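Local coordinates for protein Cas13d (uncultured Ruminococcus sp, PDB 6IV9) that binds CRISPR RNA and, through its two HEPN domains, governs maturation of that RNA and cleavage of target RNA, at residues L183-V191 against V284-F292; L518-K529 against S556-K567. The protein carries 2 engineered substitutions. One frame throughout, in Å; residues are numbered along the deposited sequence.

Contact 1: residues L183-V191 against V284-F292; sequences LAVYVTNIV and VGQIAQCVF. Engineered in segment 284-292: Ala288 (natural residue Arg).
Val187 is a knob pressed into a hole made by Val284, Ile287, Ala288 and Val291. The Val187 and Ile287 side chains cross obliquely, bringing Val187 CG1 to 3.5 Å from Ile287 CG2, a close-packed pair of methyls, while Val187 CG2 reaches tip to tip toward CG2 of Val291, 3.9 Å away. With CG1 anti to the carbonyl carbon (chi1 -63°), CG2 falls between backbone N and carbonyl carbon, which is how one valine can address two consecutive turns of the facing helix. A turn further along 183-191, Ile190 and Val191 meet Val284: its CG1 lies 4.0 Å from CG2 of each.

At the other end Phe292, the first residue to leave the helix, brings its ring edge up to Ala184. Its CZ lies 3.7 Å from Ala184 CB, and its edge faces Ala184 O in the ring plane, with CE2 3.7 Å from that oxygen. The Thr188 and Phe292 side chains cross at about a right angle, with Thr188 OG1 3.2 Å from Phe292 CE2. Thr188 OG1 also donates to Ala184 O (2.8 Å); that bond holds the hydroxyl beside the ring, and Thr188 N grips the same oxygen from the opposite face. A valine in place of Thr188 would probably leave Ala184 O with one grip fewer and the group beside Phe292 without its tether.

Ala288 is engineered; the natural arginine fits the start of the R-X4-H motif expected of a HEPN domain, so the model lacks that side chain at the probable nuclease centre. The short helical segments cross at 133°, with axes 9.5 Å apart at closest approach. Around them, helix 713-760 packs on Val185 and Thr188 and is bonded through His750 ND1 to Val291 O, helix 511-535 flanks Tyr186, and helix 497-505 lies against Val284 and Ile287.

Contact 2: residues L518-K529 against S556-K567; sequences LTTLISKFDNIK and SQRITNELFIVK. With nucleotides of chain B.
Ser556 O is gripped twice by Thr560, from opposite faces of its carbonyl: by OG1 at 2.8 Å and by the backbone N at 3.0 Å. The Thr560 OG1 so fixed sits 3.3 Å from Phe525 CB, while the Thr560 side chain crosses that of Asp526 at about a right angle, its CG2 against Asp526 CB.

Phe525 is the knob of this end. Ile559 CG2 stands over the centre of its ring, 3.5 Å from the centroid and 3° off the normal, a clean CH-pi contact; Ser556 OG, itself bonded to Phe553 O, lies at the ring edge in plane. Leu563 meets the same ring through CD2, then slides past Ile522, whose CG1 comes to 3.7 Å from Leu563 CB. Segments 518-529 and 556-567 run nearly antiparallel, at 157°, with axes 8.1 Å apart at closest approach, and knobs enter holes from both sides.

At the far end Lys567 leaves the seam. With CG anti to the backbone N (chi1 169°) and a bend only at the last torsion, it passes Thr519 CG2, 3.6 Å from Lys567 CE, and delivers NZ to OP1 of U34 of chain B at 2.8 Å. Thr519 CB meanwhile touches the C33 base of chain B. The seam is thus mostly apolar, its Thr560 and Ser556 hydroxyls bonded to backbone carbonyls of their own chain; Lys529 pairs with Asp526 at one end, and at the other Lys567 binds the U34 phosphate of the guide RNA.

How the contacts relate
Following the chain from the N terminus, helix 168-197 supplies the first half of contact 1, and helix 267-291 comes back to close it. More than two hundred residues later, helix 511-535 begins contact 2, which helix 556-570 closes after a much shorter excursion. The two are in series, with neither loop crossing the other. The centres of contact 1 and contact 2 are about 19 Å apart, and the nearest atoms of contact 1 and contact 2 are about 5 Å apart. Helix 168-197 still joins them: Tyr186 bonds to Asp516, and Asp178 forms a salt bridge with Lys524. Helix 497-505 is a second connection, touching Val284 and Ile287 of contact 1 as well as Leu518, Leu521 and Leu563 of contact 2.

Contact 1: residues L183-V191 against V284-F292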
# COMPACT_ATOMS: atom_id res chain seq x y z
N LEU A 183 -1.54 -1.24 8.83
CA LEU A 183 -0.39 -0.65 9.54
C LEU A 183 0.59 -1.75 9.94
O LEU A 183 1.77 -1.51 9.89
CB LEU A 183 -0.87 0.14 10.76
CG LEU A 183 -1.50 1.48 10.44
CD1 LEU A 183 -2.11 2.09 11.68
CD2 LEU A 183 -0.50 2.42 9.80
N ALA A 184 0.08 -2.92 10.31
CA ALA A 184 0.94 -4.05 10.70
C ALA A 184 1.84 -4.45 9.52
O ALA A 184 3.00 -4.73 9.73
CB ALA A 184 0.10 -5.20 11.16
N VAL A 185 1.29 -4.46 8.32
CA VAL A 185 2.11 -4.82 7.14
C VAL A 185 3.22 -3.78 6.94
O VAL A 185 4.35 -4.15 6.84
CB VAL A 185 1.22 -4.85 5.88
CG1 VAL A 185 2.06 -4.85 4.62
CG2 VAL A 185 0.24 -6.00 5.89
N TYR A 186 2.87 -2.51 6.88
CA TYR A 186 3.87 -1.44 6.61
C TYR A 186 4.91 -1.28 7.72
O TYR A 186 6.04 -1.10 7.39
CB TYR A 186 3.22 -0.20 6.01
CG TYR A 186 2.73 -0.53 4.63
CD1 TYR A 186 3.62 -0.71 3.59
CD2 TYR A 186 1.41 -0.82 4.41
CE1 TYR A 186 3.19 -1.09 2.34
CE2 TYR A 186 0.96 -1.18 3.16
CZ TYR A 186 1.85 -1.33 2.12
OH TYR A 186 1.41 -1.72 0.90
N VAL A 187 4.51 -1.30 8.98
CA VAL A 187 5.56 -1.18 10.04
C VAL A 187 6.48 -2.40 9.98
O VAL A 187 7.65 -2.25 10.22
CB VAL A 187 5.00 -0.93 11.45
CG1 VAL A 187 4.27 0.39 11.52
CG2 VAL A 187 4.16 -2.07 11.96
N THR A 188 5.94 -3.57 9.69
CA THR A 188 6.81 -4.75 9.61
C THR A 188 7.83 -4.54 8.49
O THR A 188 8.99 -4.77 8.71
CB THR A 188 5.99 -6.03 9.39
OG1 THR A 188 5.20 -6.27 10.54
CG2 THR A 188 6.87 -7.23 9.14
N ASN A 189 7.38 -4.07 7.34
CA ASN A 189 8.29 -3.83 6.21
C ASN A 189 9.31 -2.74 6.55
O ASN A 189 10.45 -2.90 6.22
CB ASN A 189 7.52 -3.46 4.95
CG ASN A 189 6.75 -4.63 4.39
OD1 ASN A 189 6.91 -5.73 4.84
ND2 ASN A 189 5.92 -4.38 3.40
N ILE A 190 8.87 -1.64 7.15
CA ILE A 190 9.79 -0.52 7.47
C ILE A 190 10.86 -0.97 8.47
O ILE A 190 12.01 -0.69 8.27
CB ILE A 190 9.01 0.70 8.00
CG1 ILE A 190 8.06 1.27 6.95
CG2 ILE A 190 9.98 1.73 8.53
CD1 ILE A 190 7.12 2.31 7.47
N VAL A 191 10.46 -1.69 9.50
CA VAL A 191 11.45 -2.15 10.51
C VAL A 191 12.47 -3.07 9.82
O VAL A 191 13.63 -2.98 10.13
CB VAL A 191 10.74 -2.87 11.67
CG1 VAL A 191 11.72 -3.57 12.58
CG2 VAL A 191 9.88 -1.91 12.46
N VAL A 284 7.89 4.87 14.62
CA VAL A 284 7.67 3.59 13.90
C VAL A 284 7.68 2.47 14.93
O VAL A 284 6.83 1.63 14.87
CB VAL A 284 8.76 3.38 12.84
CG1 VAL A 284 8.81 1.95 12.36
CG2 VAL A 284 8.58 4.31 11.66
N GLY A 285 8.61 2.50 15.88
CA GLY A 285 8.68 1.47 16.92
C GLY A 285 7.42 1.45 17.77
O GLY A 285 6.96 0.38 18.11
N GLN A 286 6.90 2.62 18.10
CA GLN A 286 5.68 2.74 18.93
C GLN A 286 4.49 2.11 18.19
O GLN A 286 3.74 1.39 18.80
CB GLN A 286 5.45 4.20 19.28
CG GLN A 286 4.02 4.53 19.66
CD GLN A 286 3.62 4.02 21.02
OE1 GLN A 286 4.45 3.68 21.84
NE2 GLN A 286 2.33 3.96 21.25
N ILE A 287 4.37 2.37 16.89
CA ILE A 287 3.26 1.79 16.11
C ILE A 287 3.41 0.27 16.11
O ILE A 287 2.44 -0.41 16.31
CB ILE A 287 3.20 2.36 14.68
CG1 ILE A 287 2.99 3.88 14.70
CG2 ILE A 287 2.12 1.67 13.90
CD1 ILE A 287 3.22 4.54 13.38
N ALA A 288 4.63 -0.22 15.98
CA ALA A 288 4.89 -1.67 15.97
C ALA A 288 4.43 -2.28 17.29
O ALA A 288 3.84 -3.32 17.27
CB ALA A 288 6.34 -1.93 15.71
N GLN A 289 4.64 -1.58 18.39
CA GLN A 289 4.25 -2.06 19.74
C GLN A 289 2.73 -2.05 19.93
O GLN A 289 2.28 -2.61 20.90
CB GLN A 289 4.96 -1.24 20.81
CG GLN A 289 6.45 -1.49 20.86
CD GLN A 289 7.15 -0.43 21.69
OE1 GLN A 289 6.63 0.03 22.68
NE2 GLN A 289 8.32 -0.03 21.25
N CYS A 290 2.01 -1.35 19.07
CA CYS A 290 0.54 -1.28 19.17
C CYS A 290 -0.15 -2.32 18.30
O CYS A 290 -1.29 -2.58 18.57
CB CYS A 290 0.06 0.08 18.71
SG CYS A 290 0.53 1.40 19.86
N VAL A 291 0.50 -2.81 17.26
CA VAL A 291 -0.16 -3.79 16.36
C VAL A 291 0.44 -5.19 16.51
O VAL A 291 -0.07 -6.08 15.86
CB VAL A 291 -0.11 -3.30 14.90
CG1 VAL A 291 -0.95 -2.05 14.73
CG2 VAL A 291 1.31 -3.03 14.47
N PHE A 292 1.48 -5.34 17.31
CA PHE A 292 2.10 -6.66 17.58
C PHE A 292 2.29 -6.82 19.09
O PHE A 292 2.47 -5.85 19.77
CB PHE A 292 3.40 -6.82 16.81
CG PHE A 292 3.19 -7.04 15.34
CD1 PHE A 292 2.64 -8.21 14.87
CD2 PHE A 292 3.49 -6.05 14.44
CE1 PHE A 292 2.43 -8.40 13.52
CE2 PHE A 292 3.28 -6.24 13.09
CZ PHE A 292 2.74 -7.41 12.64

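Contact 2: residues L518-K529 against S556-K567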
# COMPACT_ATOMS: atom_id res chain seq x y z
N LEU A 518 -2.16 4.50 1.92
CA LEU A 518 -3.05 5.68 1.99
C LEU A 518 -4.45 5.38 1.46
O LEU A 518 -5.39 5.73 2.11
CB LEU A 518 -2.41 6.85 1.27
CG LEU A 518 -1.49 7.70 2.15
CD1 LEU A 518 -2.29 8.40 3.22
CD2 LEU A 518 -0.43 6.85 2.79
N THR A 519 -4.58 4.73 0.31
CA THR A 519 -5.95 4.48 -0.18
C THR A 519 -6.71 3.60 0.82
O THR A 519 -7.85 3.84 1.03
CB THR A 519 -5.96 3.90 -1.60
OG1 THR A 519 -5.32 2.63 -1.58
CG2 THR A 519 -5.34 4.83 -2.60
N THR A 520 -6.04 2.62 1.41
CA THR A 520 -6.72 1.77 2.41
C THR A 520 -7.14 2.61 3.63
O THR A 520 -8.29 2.54 3.99
CB THR A 520 -5.82 0.62 2.87
OG1 THR A 520 -5.41 -0.19 1.77
CG2 THR A 520 -6.48 -0.27 3.89
N LEU A 521 -6.23 3.42 4.17
CA LEU A 521 -6.59 4.25 5.35
C LEU A 521 -7.73 5.20 4.98
O LEU A 521 -8.64 5.30 5.74
CB LEU A 521 -5.38 5.06 5.82
CG LEU A 521 -4.22 4.28 6.43
CD1 LEU A 521 -3.10 5.21 6.85
CD2 LEU A 521 -4.69 3.47 7.61
N ILE A 522 -7.67 5.81 3.81
CA ILE A 522 -8.71 6.81 3.43
C ILE A 522 -10.06 6.11 3.36
O ILE A 522 -11.01 6.63 3.86
CB ILE A 522 -8.37 7.47 2.09
CG1 ILE A 522 -7.12 8.34 2.20
CG2 ILE A 522 -9.55 8.25 1.54
CD1 ILE A 522 -6.47 8.61 0.89
N SER A 523 -10.10 4.94 2.76
CA SER A 523 -11.36 4.19 2.64
C SER A 523 -11.92 3.83 4.03
O SER A 523 -13.09 4.00 4.25
CB SER A 523 -11.13 2.98 1.82
OG SER A 523 -12.32 2.26 1.68
N LYS A 524 -11.08 3.34 4.93
CA LYS A 524 -11.55 2.94 6.27
C LYS A 524 -12.06 4.15 7.07
O LYS A 524 -13.10 4.05 7.65
CB LYS A 524 -10.47 2.14 6.99
CG LYS A 524 -9.95 0.93 6.24
CD LYS A 524 -11.01 0.08 5.63
CE LYS A 524 -10.48 -0.95 4.66
NZ LYS A 524 -11.49 -1.96 4.32
N PHE A 525 -11.32 5.25 7.06
CA PHE A 525 -11.79 6.45 7.80
C PHE A 525 -13.10 6.96 7.20
O PHE A 525 -13.96 7.38 7.92
CB PHE A 525 -10.70 7.52 7.86
CG PHE A 525 -9.66 7.30 8.92
CD1 PHE A 525 -9.92 7.56 10.24
CD2 PHE A 525 -8.41 6.82 8.59
CE1 PHE A 525 -8.96 7.34 11.21
CE2 PHE A 525 -7.45 6.61 9.56
CZ PHE A 525 -7.72 6.88 10.86
N ASP A 526 -13.23 6.91 5.88
CA ASP A 526 -14.46 7.37 5.20
C ASP A 526 -15.64 6.51 5.66
O ASP A 526 -16.68 7.04 5.93
CB ASP A 526 -14.27 7.28 3.70
CG ASP A 526 -15.14 8.22 2.88
OD1 ASP A 526 -15.82 9.03 3.45
OD2 ASP A 526 -15.09 8.12 1.66
N ASN A 527 -15.43 5.20 5.75
CA ASN A 527 -16.49 4.28 6.22
C ASN A 527 -16.85 4.57 7.68
O ASN A 527 -18.01 4.62 8.00
CB ASN A 527 -16.07 2.83 6.08
CG ASN A 527 -16.11 2.36 4.64
OD1 ASN A 527 -16.85 2.89 3.84
ND2 ASN A 527 -15.31 1.38 4.31
N ILE A 528 -15.84 4.76 8.51
CA ILE A 528 -16.07 5.01 9.95
C ILE A 528 -16.85 6.32 10.10
O ILE A 528 -17.79 6.34 10.85
CB ILE A 528 -14.73 5.06 10.70
CG1 ILE A 528 -14.03 3.69 10.70
CG2 ILE A 528 -14.92 5.60 12.10
CD1 ILE A 528 -12.57 3.73 11.02
N LYS A 529 -16.48 7.34 9.35
CA LYS A 529 -17.22 8.62 9.47
C LYS A 529 -18.69 8.41 9.07
O LYS A 529 -19.54 8.97 9.72
CB LYS A 529 -16.49 9.74 8.72
CG LYS A 529 -16.69 9.80 7.23
CD LYS A 529 -17.49 10.99 6.81
CE LYS A 529 -17.66 11.07 5.31
NZ LYS A 529 -18.18 9.81 4.74
N SER A 556 -13.08 11.43 12.11
CA SER A 556 -12.89 10.55 10.93
C SER A 556 -13.12 11.32 9.64
O SER A 556 -12.41 11.10 8.69
CB SER A 556 -13.73 9.33 11.00
OG SER A 556 -13.15 8.41 11.88
N GLN A 557 -14.16 12.15 9.62
CA GLN A 557 -14.27 13.12 8.36
C GLN A 557 -13.07 13.98 7.93
O GLN A 557 -12.65 14.01 6.82
CB GLN A 557 -15.54 13.96 8.47
CG GLN A 557 -15.81 14.81 7.24
CD GLN A 557 -16.05 13.99 6.00
OE1 GLN A 557 -15.13 13.68 5.24
NE2 GLN A 557 -17.30 13.63 5.77
N ARG A 558 -12.51 14.65 8.92
CA ARG A 558 -11.31 15.49 8.74
C ARG A 558 -10.12 14.60 8.38
O ARG A 558 -9.41 14.93 7.47
CB ARG A 558 -11.05 16.21 10.06
CG ARG A 558 -9.84 17.12 10.01
CD ARG A 558 -9.73 18.01 11.21
NE ARG A 558 -8.62 18.89 10.98
CZ ARG A 558 -8.17 19.76 11.85
NH1 ARG A 558 -8.89 20.03 12.92
NH2 ARG A 558 -7.02 20.35 11.66
N ILE A 559 -9.97 13.47 9.07
CA ILE A 559 -8.82 12.58 8.78
C ILE A 559 -8.92 12.06 7.34
O ILE A 559 -7.93 12.07 6.65
CB ILE A 559 -8.73 11.44 9.80
CG1 ILE A 559 -8.47 11.97 11.21
CG2 ILE A 559 -7.70 10.42 9.38
CD1 ILE A 559 -8.74 10.99 12.30
N THR A 560 -10.11 11.69 6.90
CA THR A 560 -10.25 11.18 5.52
C THR A 560 -9.80 12.25 4.53
O THR A 560 -9.07 11.93 3.62
CB THR A 560 -11.72 10.87 5.21
OG1 THR A 560 -12.20 9.90 6.13
CG2 THR A 560 -11.94 10.35 3.82
N ASN A 561 -10.22 13.49 4.74
CA ASN A 561 -9.85 14.61 3.83
C ASN A 561 -8.34 14.88 3.88
O ASN A 561 -7.75 15.06 2.85
CB ASN A 561 -10.64 15.86 4.17
CG ASN A 561 -12.13 15.70 3.99
OD1 ASN A 561 -12.57 14.85 3.25
ND2 ASN A 561 -12.90 16.51 4.67
N GLU A 562 -7.77 14.94 5.07
CA GLU A 562 -6.32 15.22 5.24
C GLU A 562 -5.46 14.11 4.64
O GLU A 562 -4.46 14.39 4.02
CB GLU A 562 -6.01 15.40 6.72
CG GLU A 562 -6.80 16.53 7.30
CD GLU A 562 -6.39 16.95 8.69
OE1 GLU A 562 -5.69 16.20 9.35
OE2 GLU A 562 -6.79 18.04 9.09
N LEU A 563 -5.86 12.87 4.85
CA LEU A 563 -5.11 11.70 4.34
C LEU A 563 -5.10 11.76 2.81
O LEU A 563 -4.14 11.36 2.21
CB LEU A 563 -5.76 10.44 4.88
CG LEU A 563 -5.01 9.70 5.98
CD1 LEU A 563 -4.03 10.54 6.74
CD2 LEU A 563 -5.92 8.92 6.88
N PHE A 564 -6.18 12.23 2.20
CA PHE A 564 -6.22 12.33 0.73
C PHE A 564 -5.12 13.30 0.27
O PHE A 564 -4.44 13.04 -0.70
CB PHE A 564 -7.62 12.76 0.30
CG PHE A 564 -7.93 12.62 -1.16
CD1 PHE A 564 -8.38 11.42 -1.68
CD2 PHE A 564 -7.83 13.70 -2.01
CE1 PHE A 564 -8.69 11.31 -3.02
CE2 PHE A 564 -8.14 13.59 -3.35
CZ PHE A 564 -8.57 12.40 -3.85
N ILE A 565 -4.99 14.41 0.98
CA ILE A 565 -3.93 15.42 0.68
C ILE A 565 -2.55 14.81 0.94
O ILE A 565 -1.68 15.00 0.14
CB ILE A 565 -4.17 16.71 1.46
CG1 ILE A 565 -5.44 17.40 0.97
CG2 ILE A 565 -2.98 17.63 1.36
CD1 ILE A 565 -6.05 18.30 1.99
N VAL A 566 -2.40 14.05 2.00
CA VAL A 566 -1.10 13.40 2.32
C VAL A 566 -0.71 12.49 1.16
O VAL A 566 0.40 12.55 0.75
CB VAL A 566 -1.19 12.62 3.64
CG1 VAL A 566 -0.06 11.64 3.80
CG2 VAL A 566 -1.26 13.57 4.82
N LYS A 567 -1.66 11.74 0.62
CA LYS A 567 -1.35 10.85 -0.52
C LYS A 567 -0.85 11.70 -1.69
O LYS A 567 0.12 11.33 -2.30
CB LYS A 567 -2.61 10.09 -0.92
CG LYS A 567 -2.57 9.32 -2.22
CD LYS A 567 -3.81 8.52 -2.49
CE LYS A 567 -3.79 7.82 -3.83
NZ LYS A 567 -3.80 8.76 -4.96
P U B 34 -5.44 7.10 -7.64
OP1 U B 34 -4.28 8.04 -7.60
OP2 U B 34 -5.96 6.61 -8.90
O5' U B 34 -5.08 5.86 -6.75
C5' U B 34 -4.50 4.67 -7.30
C4' U B 34 -4.45 3.61 -6.24
O4' U B 34 -5.77 3.20 -5.82
C3' U B 34 -3.77 2.31 -6.65
O3' U B 34 -2.36 2.54 -6.54
C2' U B 34 -4.31 1.36 -5.60
O2' U B 34 -3.61 1.54 -4.37
C1' U B 34 -5.77 1.83 -5.52
N1 U B 34 -6.65 1.15 -6.49
C2 U B 34 -6.95 -0.16 -6.19
O2 U B 34 -6.49 -0.73 -5.22
N3 U B 34 -7.76 -0.78 -7.09
C4 U B 34 -8.30 -0.24 -8.23
O4 U B 34 -9.07 -0.92 -8.89
C5 U B 34 -7.98 1.13 -8.46
C6 U B 34 -7.16 1.76 -7.61
P C B 33 -10.46 7.04 -10.04
OP1 C B 33 -9.97 8.20 -10.81
OP2 C B 33 -10.38 5.65 -10.55
O5' C B 33 -9.68 7.01 -8.65
C5' C B 33 -9.56 8.19 -7.84
C4' C B 33 -8.97 7.88 -6.51
O4' C B 33 -9.93 7.13 -5.72
C3' C B 33 -7.74 6.99 -6.50
O3' C B 33 -6.57 7.74 -6.78
C2' C B 33 -7.76 6.47 -5.09
O2' C B 33 -7.37 7.44 -4.13
C1' C B 33 -9.24 6.18 -4.92
N1 C B 33 -9.60 4.81 -5.33
C2 C B 33 -9.39 3.79 -4.40
O2 C B 33 -8.86 4.07 -3.31
N3 C B 33 -9.72 2.52 -4.72
C4 C B 33 -10.21 2.25 -5.93
N4 C B 33 -10.57 1.00 -6.19
C5 C B 33 -10.48 3.27 -6.89
C6 C B 33 -10.18 4.53 -6.53
P U B 23 -22.82 -5.55 2.59
OP1 U B 23 -23.72 -4.62 3.29
OP2 U B 23 -22.47 -5.36 1.19
O5' U B 23 -21.46 -5.50 3.44
C5' U B 23 -20.19 -5.96 2.91
C4' U B 23 -19.07 -5.26 3.68
O4' U B 23 -19.12 -3.86 3.30
C3' U B 23 -19.27 -5.27 5.20
O3' U B 23 -18.02 -5.44 5.85
C2' U B 23 -19.81 -3.89 5.51
O2' U B 23 -19.62 -3.47 6.86
C1' U B 23 -19.10 -3.04 4.46
N1 U B 23 -19.87 -1.81 4.18
C2 U B 23 -19.33 -0.59 4.54
O2 U B 23 -18.24 -0.48 5.04
N3 U B 23 -20.14 0.49 4.32
C4 U B 23 -21.40 0.49 3.82
O4 U B 23 -22.01 1.55 3.71
C5 U B 23 -21.89 -0.81 3.44
C6 U B 23 -21.12 -1.88 3.62